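Local coordinates for protein succinate dehydrogenase subunit B (PDB 6LUM) that is the iron-sulfur subunit of succinate dehydrogenase, probably passing electrons from succinate oxidation through its three clusters toward the membrane-bound subunits, at residues V24-E36 with T114-D128. Numbering follows the deposited sequence.
Sequences VMVTLKIARFNPE and TITIEPIRGLPVEKD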
loop_
_atom_site.group_PDB
_atom_site.type_symbol
_atom_site.label_atom_id
_atom_site.label_comp_id
_atom_site.label_asym_id
_atom_site.label_seq_id
_atom_site.Cartn_x
_atom_site.Cartn_y
_atom_site.Cartn_z
ATOM N N VAL J 24 33.761 14.229 50.036
ATOM C CA VAL J 24 33.436 15.635 49.891
ATOM C C VAL J 24 31.994 15.921 50.281
ATOM O O VAL J 24 31.638 17.096 50.459
ATOM C CB VAL J 24 33.718 16.126 48.458
ATOM C CG1 VAL J 24 33.840 17.638 48.420
ATOM C CG2 VAL J 24 34.989 15.488 47.942
ATOM N N MET J 25 31.162 14.896 50.435
ATOM C CA MET J 25 29.811 15.048 50.956
ATOM C C MET J 25 28.974 15.947 50.049
ATOM O O MET J 25 28.239 16.822 50.504
ATOM C CB MET J 25 29.843 15.574 52.390
ATOM C CG MET J 25 30.716 14.746 53.318
ATOM S SD MET J 25 30.108 13.075 53.603
ATOM C CE MET J 25 28.446 13.408 54.168
ATOM N N VAL J 26 29.103 15.717 48.741
ATOM C CA VAL J 26 28.300 16.420 47.753
ATOM C C VAL J 26 26.814 16.260 48.062
ATOM O O VAL J 26 26.364 15.242 48.593
ATOM C CB VAL J 26 28.642 15.879 46.356
ATOM C CG1 VAL J 26 27.782 16.508 45.292
ATOM C CG2 VAL J 26 30.095 16.121 46.056
ATOM N N THR J 27 26.047 17.293 47.737
ATOM C CA THR J 27 24.603 17.295 47.921
ATOM C C THR J 27 23.925 17.110 46.572
ATOM O O THR J 27 24.333 17.725 45.584
ATOM C CB THR J 27 24.140 18.601 48.565
ATOM O OG1 THR J 27 24.565 18.637 49.931
ATOM C CG2 THR J 27 22.638 18.723 48.511
ATOM N N LEU J 28 22.911 16.255 46.529
ATOM C CA LEU J 28 22.088 16.065 45.345
ATOM C C LEU J 28 20.709 16.646 45.597
ATOM O O LEU J 28 20.224 16.637 46.729
ATOM C CB LEU J 28 21.954 14.588 44.979
ATOM C CG LEU J 28 23.200 13.711 44.962
ATOM C CD1 LEU J 28 22.784 12.276 44.799
ATOM C CD2 LEU J 28 24.129 14.107 43.848
ATOM N N LYS J 29 20.079 17.148 44.545
ATOM C CA LYS J 29 18.731 17.693 44.620
ATOM C C LYS J 29 17.871 16.954 43.612
ATOM O O LYS J 29 17.788 17.353 42.452
ATOM C CB LYS J 29 18.723 19.188 44.345
ATOM C CG LYS J 29 18.808 20.050 45.578
ATOM C CD LYS J 29 18.695 21.506 45.217
ATOM C CE LYS J 29 17.355 21.798 44.587
ATOM N NZ LYS J 29 17.239 23.232 44.212
ATOM N N ILE J 30 17.235 15.901 44.037
ATOM C CA ILE J 30 16.411 15.115 43.135
ATOM C C ILE J 30 15.068 15.808 43.026
ATOM O O ILE J 30 14.659 16.525 43.939
ATOM C CB ILE J 30 16.258 13.673 43.643
ATOM C CG1 ILE J 30 17.607 13.086 44.026
ATOM C CG2 ILE J 30 15.688 12.804 42.560
ATOM C CD1 ILE J 30 18.529 12.945 42.897
ATOM N N ALA J 31 14.384 15.616 41.906
ATOM C CA ALA J 31 13.039 16.150 41.726
ATOM C C ALA J 31 12.062 14.996 41.846
ATOM O O ALA J 31 11.674 14.377 40.856
ATOM C CB ALA J 31 12.914 16.855 40.387
ATOM N N ARG J 32 11.651 14.700 43.075
ATOM C CA ARG J 32 10.825 13.537 43.332
ATOM C C ARG J 32 9.395 13.774 42.878
ATOM O O ARG J 32 8.882 14.894 42.925
ATOM C CB ARG J 32 10.841 13.191 44.817
ATOM C CG ARG J 32 12.212 13.253 45.451
ATOM C CD ARG J 32 13.055 12.058 45.061
ATOM N NE ARG J 32 12.342 10.808 45.271
ATOM C CZ ARG J 32 12.280 10.174 46.433
ATOM N NH1 ARG J 32 12.893 10.666 47.495
ATOM N NH2 ARG J 32 11.607 9.043 46.532
ATOM N N PHE J 33 8.755 12.694 42.442
ATOM C CA PHE J 33 7.359 12.713 42.025
ATOM C C PHE J 33 6.820 11.305 42.178
ATOM O O PHE J 33 7.265 10.400 41.471
ATOM C CB PHE J 33 7.223 13.183 40.585
ATOM C CG PHE J 33 5.911 12.825 39.948
ATOM C CD1 PHE J 33 4.794 13.606 40.150
ATOM C CD2 PHE J 33 5.797 11.721 39.136
ATOM C CE1 PHE J 33 3.591 13.278 39.561
ATOM C CE2 PHE J 33 4.598 11.393 38.550
ATOM C CZ PHE J 33 3.498 12.170 38.761
ATOM N N ASN J 34 5.884 11.118 43.079
ATOM C CA ASN J 34 5.283 9.815 43.325
ATOM C C ASN J 34 3.998 9.704 42.529
ATOM O O ASN J 34 3.150 10.596 42.623
ATOM C CB ASN J 34 4.996 9.642 44.811
ATOM C CG ASN J 34 5.155 8.213 45.280
ATOM O OD1 ASN J 34 5.315 7.296 44.485
ATOM N ND2 ASN J 34 5.127 8.023 46.588
ATOM N N PRO J 35 3.810 8.667 41.731
ATOM C CA PRO J 35 2.660 8.646 40.823
ATOM C C PRO J 35 1.354 8.292 41.502
ATOM O O PRO J 35 0.286 8.632 40.988
ATOM C CB PRO J 35 3.051 7.575 39.804
ATOM C CG PRO J 35 3.886 6.653 40.573
ATOM C CD PRO J 35 4.667 7.490 41.539
ATOM N N GLU J 36 1.409 7.591 42.628
ATOM C CA GLU J 36 0.168 7.189 43.273
ATOM C C GLU J 36 0.066 7.587 44.734
ATOM O O GLU J 36 -1.010 8.003 45.166
ATOM C CB GLU J 36 -0.032 5.668 43.164
ATOM C CG GLU J 36 0.941 4.841 43.981
ATOM C CD GLU J 36 0.654 3.363 43.908
ATOM O OE1 GLU J 36 -0.265 2.976 43.160
ATOM O OE2 GLU J 36 1.334 2.591 44.614
ATOM N N THR J 114 26.453 21.405 45.081
ATOM C CA THR J 114 25.110 20.875 44.912
ATOM C C THR J 114 24.919 20.494 43.455
ATOM O O THR J 114 25.359 21.219 42.561
ATOM C CB THR J 114 24.055 21.896 45.343
ATOM O OG1 THR J 114 24.245 22.219 46.724
ATOM C CG2 THR J 114 22.651 21.354 45.146
ATOM N N ILE J 115 24.282 19.353 43.223
ATOM C CA ILE J 115 23.997 18.853 41.887
ATOM C C ILE J 115 22.496 18.695 41.759
ATOM O O ILE J 115 21.823 18.292 42.711
ATOM C CB ILE J 115 24.728 17.525 41.621
ATOM C CG1 ILE J 115 26.227 17.764 41.691
ATOM C CG2 ILE J 115 24.359 16.962 40.279
ATOM C CD1 ILE J 115 27.042 16.627 41.228
ATOM N N THR J 116 21.968 19.038 40.594
ATOM C CA THR J 116 20.533 19.106 40.375
ATOM C C THR J 116 20.155 18.077 39.329
ATOM O O THR J 116 20.591 18.174 38.182
ATOM C CB THR J 116 20.134 20.506 39.922
ATOM O OG1 THR J 116 20.492 21.452 40.934
ATOM C CG2 THR J 116 18.663 20.581 39.680
ATOM N N ILE J 117 19.342 17.102 39.718
ATOM C CA ILE J 117 18.984 15.981 38.863
ATOM C C ILE J 117 17.478 15.983 38.688
ATOM O O ILE J 117 16.744 16.254 39.639
ATOM C CB ILE J 117 19.470 14.650 39.464
ATOM C CG1 ILE J 117 20.909 14.793 39.919
ATOM C CG2 ILE J 117 19.412 13.554 38.449
ATOM C CD1 ILE J 117 21.334 13.752 40.858
ATOM N N GLU J 118 17.016 15.703 37.477
ATOM C CA GLU J 118 15.586 15.675 37.207
ATOM C C GLU J 118 15.359 15.004 35.866
ATOM O O GLU J 118 16.275 14.931 35.052
ATOM C CB GLU J 118 15.002 17.090 37.232
ATOM C CG GLU J 118 15.733 18.047 36.359
ATOM C CD GLU J 118 15.299 19.460 36.583
ATOM O OE1 GLU J 118 14.339 19.667 37.345
ATOM O OE2 GLU J 118 15.952 20.371 36.039
ATOM N N PRO J 119 14.165 14.480 35.617
ATOM C CA PRO J 119 13.935 13.734 34.382
ATOM C C PRO J 119 14.119 14.593 33.145
ATOM O O PRO J 119 14.139 15.819 33.202
ATOM C CB PRO J 119 12.483 13.270 34.517
ATOM C CG PRO J 119 11.904 14.120 35.535
ATOM C CD PRO J 119 12.988 14.424 36.488
ATOM N N ILE J 120 14.259 13.923 32.004
ATOM C CA ILE J 120 14.356 14.638 30.747
ATOM C C ILE J 120 13.002 15.240 30.401
ATOM O O ILE J 120 11.951 14.757 30.832
ATOM C CB ILE J 120 14.870 13.720 29.627
ATOM C CG1 ILE J 120 14.058 12.438 29.552
ATOM C CG2 ILE J 120 16.307 13.392 29.854
ATOM C CD1 ILE J 120 14.593 11.448 28.563
ATOM N N ARG J 121 13.024 16.305 29.613
ATOM C CA ARG J 121 11.860 17.153 29.416
ATOM C C ARG J 121 11.227 16.893 28.061
ATOM O O ARG J 121 11.856 17.119 27.030
ATOM C CB ARG J 121 12.251 18.620 29.530
ATOM C CG ARG J 121 11.159 19.541 29.111
ATOM C CD ARG J 121 11.508 20.964 29.385
ATOM N NE ARG J 121 10.531 21.832 28.759
ATOM C CZ ARG J 121 10.666 23.141 28.651
ATOM N NH1 ARG J 121 11.743 23.738 29.133
ATOM N NH2 ARG J 121 9.722 23.843 28.054
ATOM N N GLY J 122 9.981 16.459 28.061
ATOM C CA GLY J 122 9.273 16.287 26.814
ATOM C C GLY J 122 8.440 15.030 26.811
ATOM O O GLY J 122 7.529 14.873 25.996
ATOM N N LEU J 123 8.746 14.129 27.731
ATOM C CA LEU J 123 8.097 12.841 27.824
ATOM C C LEU J 123 7.368 12.726 29.154
ATOM O O LEU J 123 7.792 13.321 30.146
ATOM C CB LEU J 123 9.120 11.707 27.692
ATOM C CG LEU J 123 9.943 11.627 26.412
ATOM C CD1 LEU J 123 11.125 10.751 26.630
ATOM C CD2 LEU J 123 9.118 11.080 25.300
ATOM N N PRO J 124 6.271 11.973 29.206
ATOM C CA PRO J 124 5.468 11.891 30.436
ATOM C C PRO J 124 6.225 11.203 31.560
ATOM O O PRO J 124 6.667 10.065 31.420
ATOM C CB PRO J 124 4.247 11.073 30.003
ATOM C CG PRO J 124 4.234 11.149 28.529
ATOM C CD PRO J 124 5.641 11.249 28.096
ATOM N N VAL J 125 6.354 11.894 32.689
ATOM C CA VAL J 125 7.020 11.316 33.847
ATOM C C VAL J 125 6.149 10.222 34.444
ATOM O O VAL J 125 4.925 10.366 34.543
ATOM C CB VAL J 125 7.325 12.416 34.874
ATOM C CG1 VAL J 125 8.093 11.866 36.020
ATOM C CG2 VAL J 125 8.109 13.515 34.223
ATOM N N GLU J 126 6.773 9.112 34.840
ATOM C CA GLU J 126 6.074 8.011 35.484
ATOM C C GLU J 126 6.415 7.863 36.952
ATOM O O GLU J 126 5.568 7.427 37.726
ATOM C CB GLU J 126 6.383 6.696 34.768
ATOM C CG GLU J 126 5.883 6.649 33.348
ATOM C CD GLU J 126 4.373 6.695 33.257
ATOM O OE1 GLU J 126 3.745 5.620 33.182
ATOM O OE2 GLU J 126 3.806 7.806 33.258
ATOM N N LYS J 127 7.631 8.207 37.346
ATOM C CA LYS J 127 8.042 8.296 38.735
ATOM C C LYS J 127 9.247 9.223 38.757
ATOM O O LYS J 127 9.547 9.878 37.754
ATOM C CB LYS J 127 8.327 6.900 39.304
ATOM C CG LYS J 127 8.137 6.784 40.795
ATOM C CD LYS J 127 7.730 5.392 41.172
ATOM C CE LYS J 127 7.825 5.186 42.657
ATOM N NZ LYS J 127 9.167 5.531 43.164
ATOM N N ASP J 128 9.939 9.293 39.875
ATOM C CA ASP J 128 11.133 10.120 39.902
ATOM C C ASP J 128 12.168 9.600 38.925
ATOM O O ASP J 128 12.491 8.416 38.929
ATOM C CB ASP J 128 11.685 10.164 41.317
ATOM C CG ASP J 128 11.594 8.838 41.998
ATOM O OD1 ASP J 128 10.759 8.713 42.917
ATOM O OD2 ASP J 128 12.351 7.922 41.633
#
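Ile30 and Ile117 lie side by side and meet through their CD1 atoms, 3.6 Å apart. The CD2 branch of Leu28 passes across Ile117, reaching its CD1 at 4.1 Å, and also rests against CB of Ile115. Ile117 holds CG1 anti to its carbonyl carbon (chi1 -47°), which places CD1 among these neighbours, and helix 56-67 covers this face through Leu56, Leu60 and Val63. These apolar side chains stand on the parallel strands 27-32 and 114-118. Ile115 N donates to Thr27 O, Lys29 N to Ile115 O at 2.8 Å, and Ile117 N to Lys29 O; this last bond is straight at hydrogen (169°), although its donor stands above the carbonyl plane.

Farther along, Phe33 sets CD2 against Val125 CG1 (3.9 Å), while the Glu126 carbonyl oxygen lies near the edge of its ring. Lys127 runs its methylenes along Pro35, with Lys127 CG 3.6 Å from Pro35 CD, before bending at its last torsion to bring NZ to Asp128 OD1. The same oxygen forms a salt bridge with Arg32 NE at 3.5 Å, in the guanidinium plane, the carboxylate being turned 75° from it. Arg32 NH1 pairs with Asp68, and Asp128 OD2 accepts from Thr72 N. An alanine in place of Lys127 would probably strip these methylenes from Pro35 and leave Asp128 OD1 with one cationic partner fewer.

The paired parallel strands, with a helix packed over their apolar face, belong to the beta-grasp fold of the plant-type 2Fe-2S ferredoxin domain, whose cluster lies about 12 Å from the Ile117 side chain.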